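Local structure of cytosolic phospholipase A2 delta (Homo sapiens, 5IXC) at residues M330-G335 with F676-S681; S362-S367 with L465-N470; Y654-S659 with P683-Q688. The protein catalyses the calcium-dependent hydrolysis of glycerophospholipids at the sn-2 position, releasing a fatty acid, with a preference for linoleic acid there. All blocks are in the same frame, centred on the assembly; numbering follows the deposited sequence.

How the contacts relate
Followed from the N terminus, the first of the segments involved is strand 327-331 with the glycine-rich turn after it, the opening half of contact 1. The nucleophile strand and turn, 362-367, come next and find their partner in strand 463-470; contact 2 thus closes an excursion of 97 residues, about half of them helical, all of it within the much longer loop that contact 1 closes at 676-681. Before that closure the chain opens contact 3 at 654-659, which ends only at 683-688, so contacts 1 and 3 cross. Contacts 1 and 2 join neighbouring strands of one sheet; contact 3 packs the short helix and loop beyond D651 on helix 685-695. S659 OG probably hydrogen-bonds both A331 N and S362 OG, linking all three.

Contact 1 (M330-G335 with F676-S681); sequences MATGGG and FDYSLS. With 7FA (methyl (R)-(6Z,9Z,12Z)-octadeca-6,9,12-trien-1-ylphosphonofluoridate), chain C.
T332 and Y678 show how one hydroxyl can serve two backbone groups where paired strands come to an end. T332 OG1 accepts from Y678 N (3.0 Å, 155°) and donates to G333 O (3.0 Å), meeting that carbonyl in its plane on a lone pair. Its chi1 of 69° makes this possible by setting OG1 between the backbone N and the carbonyl carbon. One residue back the pairing is still that of a parallel sheet: F676 N gives a nearly straight bond to M330 O (2.8 Å), whereas the return bond from T332 N to F676 O is weak at 3.4 Å. D677 OD2 takes the amide of S679 in an Asx turn, approached from 48° above the carboxylate plane. The Y678 ring lies with its edge to T332 O and A331 CB, and its hydroxyl is satisfied by H345. Beyond the strand, G334 N and G335 N each donate a hydrogen bond of 2.9 Å to inhibitor atom O1, as expected of this family's oxyanion hole; both glycines are known to bind substrate. Strand 672-676 runs between 327-331 and 730-734, while helix 335-351 packs on the Y678 ring and helix 685-695 touches T332 and D677 through A686.

Contact 2 (S362-S367 with L465-N470); sequences SGISGS and LYLSLN. With 7FA (methyl (R)-(6Z,9Z,12Z)-octadeca-6,9,12-trien-1-ylphosphonofluoridate), chain C.
I364 and L467 meet where strand 360-364 runs beside strand 463-470, just before the chain turns into the catalytic serine. The I364 side chain can be followed outward. Its CB branches, and a chi1 of -75° keeps CG1 beside the backbone N while CG2 takes the position anti to it. CG1 touches L467 twice, lying 4.0 Å from L467 O and 4.1 Å from L467 CB. An extended second torsion then carries I364 CD1 onward until it packs on T658 O; W484 of the next strand also borders this side chain. The backbones are joined in parallel fashion through G363, whose N donates to L465 O (3.1 Å) and whose O receives L467 N (3.1 Å). S362 and L465 lie on the same face as I364 and L467, with S362 CB 3.8 Å from L465 CB, and S362 OG is held by S659 OG and I329 O. Past the strand the backbone of S365 adopts a positive phi, 46°, and helix 366-374 follows. OG of S365, the nucleophile, is bonded covalently to the inhibitor at P1 (1.6 Å), and G366 N makes a weak bond to O1 of the same group. Strand, sharp turn carrying serine, and helix, with the sequence G-I-S-G-S, constitute the nucleophile elbow of the patatin-like, cytosolic phospholipase A2 catalytic fold.

Contact 3 (Y654-S659 with P683-Q688); sequences YFINTS and PFEALQ
The carboxylate of E685 brings its oxygen OE1 to 4.1 Å from CD1 of I656, the two side chains lying side by side and pointing the same way; OE1 also accepts a hydrogen bond from Q689 one turn along the helix. The F655 ring has Y654 CB over the centre of one face, 4.1 Å above its plane, and both aromatic residues touch the bound inhibitor. Away from the interface, just before helix 685-695, the F684 ring meets H718 edge-to-face and H733 with the planes inclined by about 35°. No hydrogen bond joins 654-659 to 683-688, and the join rests largely on the methyl of A686. A686 CB lies 3.4 Å from I656 O and 3.8 Å from T658 N. In the patatin-like catalytic fold, 654-659 follows soon after D651, by similarity the proton acceptor that partners the serine nucleophile, and the short helix and loop here pack on the first turn of helix 685-695, whose bond from Q688 N to F684 O (3.1 Å) marks its regular winding. T658 completes the seat for the methyl. With OG1 anti to the backbone N (chi1 -172°), CG2 falls between that N and the carbonyl carbon and lies 3.9 Å from A686 CB and equally far from A686 O. That carbonyl is taken up by the hydroxyl of T690, while Q689 borders I656 and N657 on the same helix.

Contact 1 (M330-G335 with F676-S681)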
# COMPACT_ATOMS: atom_id res chain seq x y z
N MET A 330 -3.14 -13.07 -14.18
CA MET A 330 -3.27 -12.96 -12.74
C MET A 330 -2.30 -13.97 -12.15
O MET A 330 -2.35 -15.14 -12.50
CB MET A 330 -4.70 -13.30 -12.34
CG MET A 330 -5.09 -12.92 -10.95
SD MET A 330 -6.88 -13.05 -10.84
CE MET A 330 -7.11 -14.80 -10.61
N ALA A 331 -1.42 -13.51 -11.26
CA ALA A 331 -0.38 -14.38 -10.69
C ALA A 331 -0.23 -14.25 -9.17
O ALA A 331 -0.35 -13.16 -8.63
CB ALA A 331 0.95 -14.11 -11.37
N THR A 332 0.02 -15.37 -8.51
CA THR A 332 0.21 -15.40 -7.06
C THR A 332 1.67 -15.18 -6.72
O THR A 332 2.52 -15.11 -7.60
CB THR A 332 -0.17 -16.76 -6.42
OG1 THR A 332 0.77 -17.78 -6.81
CG2 THR A 332 -1.58 -17.17 -6.80
N GLY A 333 1.94 -15.13 -5.42
CA GLY A 333 3.31 -15.11 -4.92
C GLY A 333 3.90 -16.50 -4.86
O GLY A 333 3.36 -17.44 -5.42
N GLY A 334 5.01 -16.61 -4.14
CA GLY A 334 5.78 -17.86 -4.04
C GLY A 334 7.29 -17.73 -4.27
O GLY A 334 7.94 -18.68 -4.71
N GLY A 335 7.84 -16.57 -3.97
CA GLY A 335 9.28 -16.33 -4.09
C GLY A 335 9.90 -16.72 -5.42
O GLY A 335 9.39 -16.37 -6.47
N PHE A 676 -2.60 -17.87 -13.03
CA PHE A 676 -1.47 -18.74 -12.75
C PHE A 676 -1.26 -18.83 -11.26
O PHE A 676 -1.16 -17.82 -10.57
CB PHE A 676 -0.19 -18.22 -13.40
CG PHE A 676 -0.28 -18.09 -14.90
CD1 PHE A 676 -0.76 -19.13 -15.68
CD2 PHE A 676 0.14 -16.93 -15.52
CE1 PHE A 676 -0.84 -19.01 -17.06
CE2 PHE A 676 0.05 -16.79 -16.89
CZ PHE A 676 -0.43 -17.84 -17.66
N ASP A 677 -1.14 -20.05 -10.77
CA ASP A 677 -1.05 -20.28 -9.33
C ASP A 677 0.21 -21.06 -8.99
O ASP A 677 0.46 -22.11 -9.55
CB ASP A 677 -2.28 -21.05 -8.86
CG ASP A 677 -2.45 -21.02 -7.37
OD1 ASP A 677 -3.18 -20.14 -6.89
OD2 ASP A 677 -1.84 -21.87 -6.67
N TYR A 678 0.98 -20.55 -8.04
CA TYR A 678 2.30 -21.13 -7.73
C TYR A 678 2.38 -21.77 -6.35
O TYR A 678 3.46 -22.07 -5.86
CB TYR A 678 3.40 -20.10 -7.95
CG TYR A 678 3.32 -19.49 -9.33
CD1 TYR A 678 3.50 -20.27 -10.44
CD2 TYR A 678 3.03 -18.14 -9.51
CE1 TYR A 678 3.41 -19.74 -11.70
CE2 TYR A 678 2.96 -17.60 -10.79
CZ TYR A 678 3.14 -18.41 -11.88
OH TYR A 678 3.05 -17.91 -13.15
N SER A 679 1.23 -22.01 -5.74
CA SER A 679 1.17 -22.75 -4.48
C SER A 679 1.57 -24.23 -4.64
O SER A 679 1.32 -24.83 -5.66
CB SER A 679 -0.24 -22.66 -3.93
OG SER A 679 -0.34 -23.37 -2.72
N LEU A 680 2.19 -24.80 -3.61
CA LEU A 680 2.59 -26.22 -3.60
C LEU A 680 1.60 -27.12 -2.86
O LEU A 680 1.56 -28.33 -3.06
CB LEU A 680 3.99 -26.38 -3.00
CG LEU A 680 5.12 -25.82 -3.86
CD1 LEU A 680 6.47 -25.85 -3.14
CD2 LEU A 680 5.22 -26.55 -5.20
N SER A 681 0.82 -26.51 -1.97
CA SER A 681 -0.37 -27.12 -1.39
C SER A 681 -1.49 -26.14 -1.71
O SER A 681 -1.22 -24.98 -1.99
CB SER A 681 -0.18 -27.26 0.12
OG SER A 681 0.18 -26.01 0.70
C1 7FA C . 8.47 -13.25 -1.35
P1 7FA C . 6.70 -13.39 -1.72
C2 7FA C . 9.06 -14.54 -0.80
O2 7FA C . 5.88 -13.30 -0.36
C3 7FA C . 10.47 -14.20 -0.35
C4 7FA C . 11.30 -15.36 0.20
C5 7FA C . 12.72 -14.82 0.33
C6 7FA C . 13.70 -15.68 1.10
C7 7FA C . 14.67 -15.02 1.75
C8 7FA C . 15.74 -15.70 2.56
C9 7FA C . 16.81 -14.66 2.84
CM 7FA C . 4.98 -14.33 0.01
C10 7FA C . 16.69 -13.84 3.88
C11 7FA C . 17.74 -12.79 4.13
C12 7FA C . 18.07 -12.63 5.60
C13 7FA C . 17.84 -11.47 6.21
C14 7FA C . 18.17 -11.34 7.68
C15 7FA C . 17.12 -12.01 8.57
C16 7FA C . 17.71 -12.44 9.91
C17 7FA C . 18.11 -11.24 10.76
C18 7FA C . 18.33 -11.64 12.21
O1 7FA C . 6.37 -14.58 -2.51

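Contact 2 (S362-S367 with L465-N470)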
# COMPACT_ATOMS: atom_id res chain seq x y z
N SER A 362 -0.80 -8.81 -14.09
CA SER A 362 -0.74 -8.54 -12.66
C SER A 362 -0.07 -9.67 -11.91
O SER A 362 -0.21 -10.85 -12.28
CB SER A 362 -2.13 -8.27 -12.06
OG SER A 362 -2.90 -9.46 -11.93
N GLY A 363 0.68 -9.30 -10.89
CA GLY A 363 1.31 -10.27 -10.00
C GLY A 363 1.47 -9.77 -8.58
O GLY A 363 1.29 -8.59 -8.31
N ILE A 364 1.78 -10.72 -7.70
CA ILE A 364 2.08 -10.48 -6.29
C ILE A 364 3.47 -11.07 -5.96
O ILE A 364 3.88 -12.08 -6.52
CB ILE A 364 1.03 -11.14 -5.37
CG1 ILE A 364 -0.26 -10.33 -5.38
CG2 ILE A 364 1.52 -11.27 -3.93
CD1 ILE A 364 -1.32 -10.78 -4.38
N SER A 365 4.16 -10.43 -5.03
CA SER A 365 5.40 -10.94 -4.43
C SER A 365 6.44 -11.51 -5.45
O SER A 365 6.93 -10.76 -6.29
CB SER A 365 5.09 -11.93 -3.30
OG SER A 365 6.25 -12.05 -2.47
N GLY A 366 6.77 -12.79 -5.37
CA GLY A 366 7.76 -13.38 -6.27
C GLY A 366 7.50 -13.15 -7.75
O GLY A 366 8.44 -12.98 -8.53
N SER A 367 6.23 -13.16 -8.15
CA SER A 367 5.82 -12.87 -9.52
C SER A 367 6.30 -11.51 -10.03
O SER A 367 6.54 -11.34 -11.22
CB SER A 367 4.31 -12.90 -9.65
OG SER A 367 3.86 -14.22 -9.77
N LEU A 465 0.77 -4.64 -13.49
CA LEU A 465 0.10 -4.23 -12.26
C LEU A 465 0.74 -4.99 -11.10
O LEU A 465 0.57 -6.19 -10.95
CB LEU A 465 -1.41 -4.51 -12.36
CG LEU A 465 -2.12 -3.84 -13.54
CD1 LEU A 465 -3.51 -4.40 -13.74
CD2 LEU A 465 -2.20 -2.35 -13.32
N TYR A 466 1.52 -4.27 -10.31
CA TYR A 466 2.21 -4.86 -9.18
C TYR A 466 1.34 -4.61 -7.97
O TYR A 466 1.13 -3.45 -7.60
CB TYR A 466 3.58 -4.22 -8.96
CG TYR A 466 4.46 -4.19 -10.17
CD1 TYR A 466 5.36 -5.22 -10.42
CD2 TYR A 466 4.39 -3.14 -11.07
CE1 TYR A 466 6.17 -5.20 -11.54
CE2 TYR A 466 5.21 -3.11 -12.19
CZ TYR A 466 6.09 -4.14 -12.42
OH TYR A 466 6.89 -4.13 -13.52
N LEU A 467 0.88 -5.67 -7.34
CA LEU A 467 -0.04 -5.53 -6.22
C LEU A 467 0.66 -5.78 -4.91
O LEU A 467 1.41 -6.75 -4.76
CB LEU A 467 -1.23 -6.47 -6.36
CG LEU A 467 -2.48 -6.08 -5.59
CD1 LEU A 467 -3.03 -4.73 -6.04
CD2 LEU A 467 -3.54 -7.15 -5.78
N SER A 468 0.40 -4.90 -3.96
CA SER A 468 0.99 -5.02 -2.65
C SER A 468 -0.06 -4.92 -1.56
O SER A 468 -0.99 -4.12 -1.63
CB SER A 468 2.06 -3.95 -2.46
OG SER A 468 2.94 -4.33 -1.42
N LEU A 469 0.12 -5.76 -0.55
CA LEU A 469 -0.74 -5.76 0.62
C LEU A 469 -0.02 -5.08 1.75
O LEU A 469 1.00 -5.56 2.21
CB LEU A 469 -1.12 -7.19 1.02
CG LEU A 469 -2.12 -7.30 2.17
CD1 LEU A 469 -3.45 -6.63 1.83
CD2 LEU A 469 -2.34 -8.77 2.50
N ASN A 470 -0.58 -3.97 2.20
CA ASN A 470 0.06 -3.14 3.21
C ASN A 470 -0.70 -3.18 4.54
O ASN A 470 -1.77 -3.78 4.65
CB ASN A 470 0.16 -1.70 2.70
CG ASN A 470 1.57 -1.15 2.78
OD1 ASN A 470 2.52 -1.75 2.24
ND2 ASN A 470 1.73 -0.00 3.45
C1 7FA C . 8.47 -13.25 -1.35
P1 7FA C . 6.70 -13.39 -1.72
C2 7FA C . 9.06 -14.54 -0.80
O2 7FA C . 5.88 -13.30 -0.36
C3 7FA C . 10.47 -14.20 -0.35
C4 7FA C . 11.30 -15.36 0.20
C5 7FA C . 12.72 -14.82 0.33
C6 7FA C . 13.70 -15.68 1.10
C7 7FA C . 14.67 -15.02 1.75
C8 7FA C . 15.74 -15.70 2.56
C9 7FA C . 16.81 -14.66 2.84
CM 7FA C . 4.98 -14.33 0.01
C10 7FA C . 16.69 -13.84 3.88
C11 7FA C . 17.74 -12.79 4.13
C12 7FA C . 18.07 -12.63 5.60
C13 7FA C . 17.84 -11.47 6.21
C14 7FA C . 18.17 -11.34 7.68
C15 7FA C . 17.12 -12.01 8.57
C16 7FA C . 17.71 -12.44 9.91
C17 7FA C . 18.11 -11.24 10.76
C18 7FA C . 18.33 -11.64 12.21
O1 7FA C . 6.37 -14.58 -2.51

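Contact 3 (Y654-S659 with P683-Q688)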
# COMPACT_ATOMS: atom_id res chain seq x y z
N TYR A 654 -0.69 -12.56 3.55
CA TYR A 654 0.59 -12.24 2.89
C TYR A 654 1.11 -13.32 1.95
O TYR A 654 1.87 -13.01 1.04
CB TYR A 654 1.69 -11.92 3.90
CG TYR A 654 1.45 -10.65 4.66
CD1 TYR A 654 1.31 -10.66 6.04
CD2 TYR A 654 1.35 -9.43 3.99
CE1 TYR A 654 1.08 -9.48 6.75
CE2 TYR A 654 1.11 -8.26 4.68
CZ TYR A 654 0.97 -8.29 6.07
OH TYR A 654 0.73 -7.13 6.78
N PHE A 655 0.70 -14.57 2.15
CA PHE A 655 1.21 -15.67 1.33
C PHE A 655 0.21 -16.44 0.48
O PHE A 655 0.61 -17.32 -0.28
CB PHE A 655 1.88 -16.72 2.20
CG PHE A 655 2.67 -16.15 3.31
CD1 PHE A 655 2.11 -16.03 4.57
CD2 PHE A 655 3.98 -15.73 3.12
CE1 PHE A 655 2.83 -15.51 5.62
CE2 PHE A 655 4.71 -15.21 4.18
CZ PHE A 655 4.13 -15.10 5.43
N ILE A 656 -1.07 -16.17 0.62
CA ILE A 656 -2.04 -17.07 0.00
C ILE A 656 -2.90 -16.44 -1.06
O ILE A 656 -3.74 -17.13 -1.64
CB ILE A 656 -2.92 -17.82 1.03
CG1 ILE A 656 -3.74 -16.85 1.88
CG2 ILE A 656 -2.05 -18.70 1.91
CD1 ILE A 656 -4.97 -17.46 2.53
N ASN A 657 -2.70 -15.16 -1.35
CA ASN A 657 -3.55 -14.50 -2.32
C ASN A 657 -2.97 -14.42 -3.70
O ASN A 657 -1.81 -14.73 -3.90
CB ASN A 657 -3.96 -13.11 -1.83
CG ASN A 657 -5.21 -13.15 -0.98
OD1 ASN A 657 -5.15 -12.93 0.23
ND2 ASN A 657 -6.36 -13.45 -1.61
N THR A 658 -3.82 -14.05 -4.65
CA THR A 658 -3.41 -13.73 -6.02
C THR A 658 -3.81 -12.29 -6.31
O THR A 658 -4.46 -11.65 -5.51
CB THR A 658 -4.04 -14.69 -7.05
OG1 THR A 658 -3.45 -14.46 -8.34
CG2 THR A 658 -5.59 -14.55 -7.11
N SER A 659 -3.41 -11.80 -7.48
CA SER A 659 -3.58 -10.38 -7.82
C SER A 659 -4.97 -10.02 -8.37
O SER A 659 -5.10 -9.16 -9.22
CB SER A 659 -2.48 -9.94 -8.80
OG SER A 659 -2.37 -10.82 -9.90
N PRO A 683 -3.91 -25.54 -4.40
CA PRO A 683 -3.91 -24.86 -5.71
C PRO A 683 -5.13 -23.99 -6.01
O PRO A 683 -5.09 -23.16 -6.93
CB PRO A 683 -3.81 -26.00 -6.70
CG PRO A 683 -4.29 -27.20 -5.96
CD PRO A 683 -3.87 -27.00 -4.55
N PHE A 684 -6.20 -24.14 -5.22
CA PHE A 684 -7.42 -23.35 -5.45
C PHE A 684 -7.70 -22.30 -4.37
O PHE A 684 -8.68 -21.57 -4.49
CB PHE A 684 -8.63 -24.27 -5.65
CG PHE A 684 -8.47 -25.23 -6.79
CD1 PHE A 684 -8.82 -24.87 -8.08
CD2 PHE A 684 -7.93 -26.50 -6.57
CE1 PHE A 684 -8.65 -25.76 -9.13
CE2 PHE A 684 -7.76 -27.38 -7.62
CZ PHE A 684 -8.12 -27.01 -8.90
N GLU A 685 -6.86 -22.20 -3.34
CA GLU A 685 -7.11 -21.23 -2.25
C GLU A 685 -7.27 -19.78 -2.72
O GLU A 685 -8.22 -19.10 -2.36
CB GLU A 685 -6.00 -21.26 -1.18
CG GLU A 685 -6.39 -21.94 0.13
CD GLU A 685 -7.66 -21.37 0.78
OE1 GLU A 685 -7.72 -20.15 1.05
OE2 GLU A 685 -8.60 -22.16 0.99
N ALA A 686 -6.33 -19.33 -3.53
CA ALA A 686 -6.33 -17.95 -3.97
C ALA A 686 -7.57 -17.65 -4.81
O ALA A 686 -8.08 -16.53 -4.79
CB ALA A 686 -5.06 -17.64 -4.73
N LEU A 687 -8.05 -18.64 -5.55
CA LEU A 687 -9.28 -18.42 -6.32
C LEU A 687 -10.49 -18.30 -5.40
O LEU A 687 -11.40 -17.50 -5.64
CB LEU A 687 -9.51 -19.51 -7.36
CG LEU A 687 -8.92 -19.29 -8.75
CD1 LEU A 687 -9.44 -20.39 -9.67
CD2 LEU A 687 -9.27 -17.95 -9.36
N GLN A 688 -10.51 -19.09 -4.33
CA GLN A 688 -11.61 -19.02 -3.36
C GLN A 688 -11.63 -17.71 -2.58
O GLN A 688 -12.69 -17.17 -2.29
CB GLN A 688 -11.60 -20.22 -2.43
CG GLN A 688 -12.36 -21.40 -3.02
CD GLN A 688 -11.92 -22.72 -2.46
OE1 GLN A 688 -11.45 -22.81 -1.32
NE2 GLN A 688 -12.06 -23.77 -3.25